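Protelomerase (Agrobacterium tumefaciens, PDB 4F43) generates the hairpin ends of the bacterium's linear chromosome and protects them, acting as a telomere resolvase. Local coordinates at residues A[51-56]-A[73-78]; A[272-277]-A[309-314]. The protein carries 1 engineered substitution. All coordinates share one frame; numbering follows the deposited sequence.

How the contacts relate
Contact 1 and contact 2 show two ways in which a DNA-bound, largely helical protein pins one helix against another. They lie on opposite sides of the chain's centre, each contact centre about 25 Å from it; the two contact centres are about 47 Å apart and the nearest atoms about 32 Å, so they do not touch. Contact 1, between 51-56 and 73-78, belongs to the N-terminal helices and reaches the hairpin DNA directly: three side chains of 73-78 hold its phosphates. Contact 2, between 272-277 and 309-314, is centred on a histidine near the end of helix 263-276, which meets the start of helix 310-316 close to the C terminus, its nearest atom about 16 Å from the DNA.

Contact 1. Residues A[51-56]-A[73-78]; sequences ALWDAE and TKYRNA. With nucleotides of chain B.
Trp53 and Tyr75 meet in a T-shaped stack that joins two consecutive helices, 46-59 and 65-82, and the second of these carries DNA on another side. The six-membered ring of Trp53 turns its edge to one face of the tyrosine ring, with planes at 85° and centroids 5.5 Å apart. At the closest point Trp53 CZ3 lies 3.9 Å from Tyr75 CG, so the indole bears on the root of the phenol and leaves its hydroxyl to another partner. Trp53 can reach this far because its CG stands anti to the backbone N (chi1 -179°), which carries the ring across the gap.

That partner is Glu56, one helical turn on. Tyr75 OH donates to Glu56 OE1 over 3.1 Å, and the acceptor receives it on its anti lone pair, the one turned away from the other carboxylate oxygen. Glu56 CG itself lies 3.3 Å from Tyr75 OH, and the bend at chi2 beyond it turns the carboxylate back to the hydroxyl. Arg32 forms a salt bridge to the same OE1, which would favour a charged glutamate and orient its oxygen. Phe36 adds another edge-to-face contact to Tyr75, so that helix 28-40 packs against the buried cluster.

The neighbours of Tyr75 face the DNA backbone of chain B. Asn77 ND2 bonds to DA21 OP2, and Arg76 NE approaches DT20 OP1 in the guanidinium plane, at 3.1 Å. Thr73 OG1 grips the other oxygen of that phosphate, 2.6 Å from DT20 OP2.

Contact 2. Residues A[272-277]-A[309-314]; sequences AYHNFA and LPEDRD
The imidazole of His274 meets the carboxylate of Asp312 at its edge, near the ring plane, with the two flat groups turned 33° from each other. His274 NE2 and Asp312 OD1 are 3.5 Å apart. Elsewhere on the rim, His274 ND1 donates an almost straight bond (161°) to Asn275 OD1 over 3.1 Å; the acceptor lies nearly in the ring plane, so this bond from the next residue helps fix the rotation of the imidazole.

Leu309 CD1 and Glu311 CG both approach the ring obliquely. The leucine methyl sits 3.5 Å from His274 CD2, and Glu311 CG is equally close, 3.5 Å, to His274 NE2. The imidazole is thus met by aliphatic carbon as well as by acid groups. Glu311 chi1 (35°) puts its CG between the backbone N and the carbonyl carbon, and a bend at chi2 then folds the chain so that OE2 comes 3.5 Å from His274 CE1. That oxygen is held by a hydrogen bond from Tyr124 OH.

Helix 263-276 belongs to the telomere resolvase catalytic domain. Leu309 occupies the N-cap position of helix 310-316, just after strand 307-308, which runs parallel to strand 119-120. Tyr124 of helix 124-134 also packs on Leu309 and Pro310, while Tyr273 and Phe276 rest on helix 283-291; the histidine therefore bridges the last turn of helix 263-276 and the start of helix 310-316.

Contact 1. Residues A[51-56]-A[73-78]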
# COMPACT_ATOMS: atom_id res chain seq x y z
N ALA A 51 -15.37 -20.72 -22.81
CA ALA A 51 -14.24 -21.33 -23.51
C ALA A 51 -13.05 -20.39 -23.57
O ALA A 51 -11.90 -20.79 -23.33
CB ALA A 51 -14.66 -21.75 -24.92
N LEU A 52 -13.33 -19.13 -23.88
CA LEU A 52 -12.30 -18.09 -23.95
C LEU A 52 -11.59 -17.97 -22.61
O LEU A 52 -10.36 -17.96 -22.54
CB LEU A 52 -12.93 -16.76 -24.35
CG LEU A 52 -12.01 -15.61 -24.76
CD1 LEU A 52 -11.22 -15.97 -26.01
CD2 LEU A 52 -12.82 -14.33 -25.00
N TRP A 53 -12.38 -17.89 -21.54
CA TRP A 53 -11.82 -17.77 -20.20
C TRP A 53 -11.09 -19.04 -19.76
O TRP A 53 -10.14 -18.98 -18.99
CB TRP A 53 -12.91 -17.42 -19.19
CG TRP A 53 -12.39 -17.26 -17.79
CD1 TRP A 53 -12.69 -18.05 -16.71
CD2 TRP A 53 -11.47 -16.27 -17.32
NE1 TRP A 53 -12.01 -17.60 -15.60
CE2 TRP A 53 -11.26 -16.51 -15.95
CE3 TRP A 53 -10.81 -15.20 -17.93
CZ2 TRP A 53 -10.41 -15.72 -15.17
CZ3 TRP A 53 -9.97 -14.42 -17.16
CH2 TRP A 53 -9.78 -14.68 -15.80
N ASP A 54 -11.55 -20.19 -20.26
CA ASP A 54 -10.90 -21.46 -19.95
C ASP A 54 -9.52 -21.53 -20.60
O ASP A 54 -8.57 -22.01 -19.98
CB ASP A 54 -11.76 -22.64 -20.40
CG ASP A 54 -12.87 -22.96 -19.42
OD1 ASP A 54 -13.42 -24.08 -19.48
OD2 ASP A 54 -13.20 -22.09 -18.58
N ALA A 55 -9.43 -21.05 -21.83
CA ALA A 55 -8.14 -21.00 -22.52
C ALA A 55 -7.22 -20.00 -21.84
O ALA A 55 -6.05 -20.30 -21.55
CB ALA A 55 -8.34 -20.64 -23.98
N GLU A 56 -7.75 -18.81 -21.57
CA GLU A 56 -6.97 -17.74 -20.94
C GLU A 56 -6.44 -18.18 -19.57
O GLU A 56 -5.31 -17.84 -19.20
CB GLU A 56 -7.81 -16.47 -20.80
CG GLU A 56 -7.01 -15.19 -20.92
CD GLU A 56 -6.43 -15.00 -22.31
OE1 GLU A 56 -5.35 -14.38 -22.43
OE2 GLU A 56 -7.06 -15.47 -23.28
N THR A 73 -7.49 -10.16 -11.29
CA THR A 73 -7.92 -8.81 -10.98
C THR A 73 -7.74 -7.89 -12.18
O THR A 73 -8.62 -7.09 -12.51
CB THR A 73 -7.17 -8.23 -9.76
OG1 THR A 73 -7.48 -9.01 -8.59
CG2 THR A 73 -7.55 -6.78 -9.52
N LYS A 74 -6.60 -8.02 -12.86
CA LYS A 74 -6.33 -7.24 -14.07
C LYS A 74 -7.39 -7.47 -15.15
O LYS A 74 -7.97 -6.51 -15.67
CB LYS A 74 -4.94 -7.56 -14.63
CG LYS A 74 -3.79 -7.19 -13.72
CD LYS A 74 -2.46 -7.49 -14.39
CE LYS A 74 -1.29 -7.18 -13.47
NZ LYS A 74 -1.22 -5.74 -13.12
N TYR A 75 -7.63 -8.74 -15.47
CA TYR A 75 -8.64 -9.11 -16.46
C TYR A 75 -10.01 -8.53 -16.10
O TYR A 75 -10.66 -7.91 -16.94
CB TYR A 75 -8.75 -10.63 -16.58
CG TYR A 75 -7.67 -11.29 -17.41
CD1 TYR A 75 -7.69 -11.21 -18.79
CD2 TYR A 75 -6.64 -12.00 -16.80
CE1 TYR A 75 -6.71 -11.82 -19.55
CE2 TYR A 75 -5.66 -12.60 -17.55
CZ TYR A 75 -5.69 -12.51 -18.93
OH TYR A 75 -4.71 -13.11 -19.68
N ARG A 76 -10.43 -8.74 -14.86
CA ARG A 76 -11.73 -8.28 -14.40
C ARG A 76 -11.88 -6.77 -14.48
O ARG A 76 -12.92 -6.26 -14.92
CB ARG A 76 -12.00 -8.76 -12.97
CG ARG A 76 -12.14 -10.27 -12.84
CD ARG A 76 -12.42 -10.68 -11.41
NE ARG A 76 -13.67 -10.11 -10.92
CZ ARG A 76 -14.86 -10.65 -11.13
NH1 ARG A 76 -14.97 -11.78 -11.82
NH2 ARG A 76 -15.95 -10.07 -10.65
N ASN A 77 -10.84 -6.04 -14.07
CA ASN A 77 -10.85 -4.59 -14.19
C ASN A 77 -10.92 -4.14 -15.65
O ASN A 77 -11.59 -3.16 -15.97
CB ASN A 77 -9.63 -3.98 -13.50
CG ASN A 77 -9.74 -4.01 -11.99
OD1 ASN A 77 -10.84 -3.95 -11.44
ND2 ASN A 77 -8.61 -4.09 -11.31
N ALA A 78 -10.22 -4.87 -16.52
CA ALA A 78 -10.26 -4.58 -17.95
C ALA A 78 -11.66 -4.77 -18.50
O ALA A 78 -12.13 -3.97 -19.31
CB ALA A 78 -9.27 -5.46 -18.69
P DT B 20 -11.29 -8.61 -8.22
OP1 DT B 20 -12.09 -8.04 -9.33
OP2 DT B 20 -10.09 -9.42 -8.52
O5' DT B 20 -10.86 -7.40 -7.26
C5' DT B 20 -11.83 -6.44 -6.85
C4' DT B 20 -11.17 -5.30 -6.10
O4' DT B 20 -10.54 -5.81 -4.90
C3' DT B 20 -10.08 -4.56 -6.87
O3' DT B 20 -10.14 -3.16 -6.61
C2' DT B 20 -8.79 -5.17 -6.33
C1' DT B 20 -9.17 -5.45 -4.88
N1 DT B 20 -8.40 -6.58 -4.30
C2 DT B 20 -7.71 -6.39 -3.13
O2 DT B 20 -7.69 -5.33 -2.53
N3 DT B 20 -7.03 -7.49 -2.69
C4 DT B 20 -6.98 -8.74 -3.28
O4 DT B 20 -6.33 -9.67 -2.80
C5 DT B 20 -7.73 -8.86 -4.51
C7 DT B 20 -7.76 -10.16 -5.26
C6 DT B 20 -8.39 -7.79 -4.96
P DA B 21 -9.14 -2.15 -7.35
OP1 DA B 21 -9.88 -0.89 -7.62
OP2 DA B 21 -8.50 -2.88 -8.47
O5' DA B 21 -8.02 -1.85 -6.25
C5' DA B 21 -8.34 -1.05 -5.11
C4' DA B 21 -7.13 -0.87 -4.20
O4' DA B 21 -6.62 -2.17 -3.81
C3' DA B 21 -5.94 -0.14 -4.82
O3' DA B 21 -5.22 0.54 -3.80
C2' DA B 21 -5.11 -1.29 -5.37
C1' DA B 21 -5.27 -2.27 -4.21
N9 DA B 21 -4.99 -3.66 -4.54
C8 DA B 21 -5.41 -4.37 -5.63
N7 DA B 21 -5.00 -5.62 -5.64
C5 DA B 21 -4.26 -5.73 -4.47
C6 DA B 21 -3.55 -6.79 -3.88
N6 DA B 21 -3.44 -8.03 -4.39
N1 DA B 21 -2.93 -6.53 -2.71
C2 DA B 21 -3.01 -5.32 -2.16
N3 DA B 21 -3.64 -4.25 -2.62
C4 DA B 21 -4.25 -4.53 -3.79

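Contact 2. Residues A[272-277]-A[309-314]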
# COMPACT_ATOMS: atom_id res chain seq x y z
N ALA A 272 4.39 4.68 18.33
CA ALA A 272 3.33 5.60 18.72
C ALA A 272 2.36 4.96 19.72
O ALA A 272 1.76 5.66 20.54
CB ALA A 272 2.59 6.13 17.51
N TYR A 273 2.21 3.64 19.65
CA TYR A 273 1.48 2.94 20.69
C TYR A 273 2.27 2.97 21.99
O TYR A 273 1.71 3.14 23.07
CB TYR A 273 1.19 1.49 20.29
CG TYR A 273 0.56 0.69 21.42
CD1 TYR A 273 -0.80 0.75 21.66
CD2 TYR A 273 1.34 -0.12 22.24
CE1 TYR A 273 -1.37 0.03 22.70
CE2 TYR A 273 0.78 -0.84 23.27
CZ TYR A 273 -0.58 -0.77 23.49
OH TYR A 273 -1.14 -1.49 24.52
N HIS A 274 3.58 2.81 21.87
CA HIS A 274 4.46 2.78 23.03
C HIS A 274 4.49 4.12 23.76
O HIS A 274 4.78 4.18 24.96
CB HIS A 274 5.88 2.39 22.61
CG HIS A 274 6.82 2.17 23.76
ND1 HIS A 274 7.49 3.20 24.38
CD2 HIS A 274 7.20 1.03 24.39
CE1 HIS A 274 8.24 2.70 25.35
NE2 HIS A 274 8.08 1.39 25.38
N ASN A 275 4.19 5.20 23.04
CA ASN A 275 4.28 6.54 23.62
C ASN A 275 2.95 7.22 23.94
O ASN A 275 2.81 7.85 24.99
CB ASN A 275 5.12 7.45 22.72
CG ASN A 275 6.60 7.11 22.76
OD1 ASN A 275 6.98 5.96 23.01
ND2 ASN A 275 7.44 8.11 22.53
N PHE A 276 1.97 7.11 23.04
CA PHE A 276 0.78 7.94 23.13
C PHE A 276 -0.51 7.21 23.52
O PHE A 276 -1.52 7.85 23.79
CB PHE A 276 0.55 8.68 21.81
CG PHE A 276 1.74 9.47 21.35
CD1 PHE A 276 1.97 10.75 21.84
CD2 PHE A 276 2.62 8.95 20.42
CE1 PHE A 276 3.06 11.48 21.41
CE2 PHE A 276 3.71 9.67 19.99
CZ PHE A 276 3.93 10.94 20.49
N ALA A 277 -0.46 5.88 23.56
CA ALA A 277 -1.67 5.09 23.77
C ALA A 277 -2.33 5.30 25.13
O ALA A 277 -1.69 5.10 26.17
CB ALA A 277 -1.38 3.62 23.54
N LEU A 309 9.73 -3.85 20.84
CA LEU A 309 10.65 -2.81 21.29
C LEU A 309 11.60 -3.32 22.38
O LEU A 309 11.19 -4.08 23.26
CB LEU A 309 9.88 -1.58 21.78
CG LEU A 309 9.15 -0.80 20.68
CD1 LEU A 309 8.65 0.54 21.21
CD2 LEU A 309 10.05 -0.60 19.47
N PRO A 310 12.87 -2.91 22.30
CA PRO A 310 13.96 -3.35 23.19
C PRO A 310 13.62 -3.19 24.67
O PRO A 310 13.95 -4.07 25.46
CB PRO A 310 15.11 -2.41 22.82
CG PRO A 310 14.84 -2.01 21.42
CD PRO A 310 13.35 -1.94 21.30
N GLU A 311 12.99 -2.08 25.02
CA GLU A 311 12.62 -1.82 26.42
C GLU A 311 11.56 -2.80 26.92
O GLU A 311 11.62 -3.26 28.06
CB GLU A 311 12.15 -0.38 26.60
CG GLU A 311 11.37 0.19 25.43
CD GLU A 311 12.17 1.22 24.65
OE1 GLU A 311 13.34 0.94 24.31
OE2 GLU A 311 11.63 2.32 24.39
N ASP A 312 10.60 -3.13 26.06
CA ASP A 312 9.58 -4.11 26.39
C ASP A 312 10.22 -5.48 26.58
O ASP A 312 9.92 -6.19 27.53
CB ASP A 312 8.51 -4.18 25.30
CG ASP A 312 7.82 -2.85 25.08
OD1 ASP A 312 7.84 -2.01 26.00
OD2 ASP A 312 7.25 -2.64 23.98
N ARG A 313 11.12 -5.82 25.66
CA ARG A 313 11.89 -7.06 25.73
C ARG A 313 12.66 -7.12 27.04
O ARG A 313 12.82 -8.19 27.63
CB ARG A 313 12.84 -7.15 24.53
CG ARG A 313 13.55 -8.50 24.35
CD ARG A 313 14.87 -8.55 25.11
NE ARG A 313 15.59 -7.28 25.05
CZ ARG A 313 16.52 -6.99 24.14
NH1 ARG A 313 16.85 -7.87 23.21
NH2 ARG A 313 17.12 -5.80 24.17
N ASP A 314 13.14 -5.97 27.49
CA ASP A 314 13.90 -5.88 28.73
C ASP A 314 13.03 -6.10 29.95
O ASP A 314 13.26 -7.04 30.73
CB ASP A 314 14.62 -4.53 28.83
CG ASP A 314 15.82 -4.44 27.91
OD1 ASP A 314 16.37 -5.50 27.54
OD2 ASP A 314 16.22 -3.31 27.56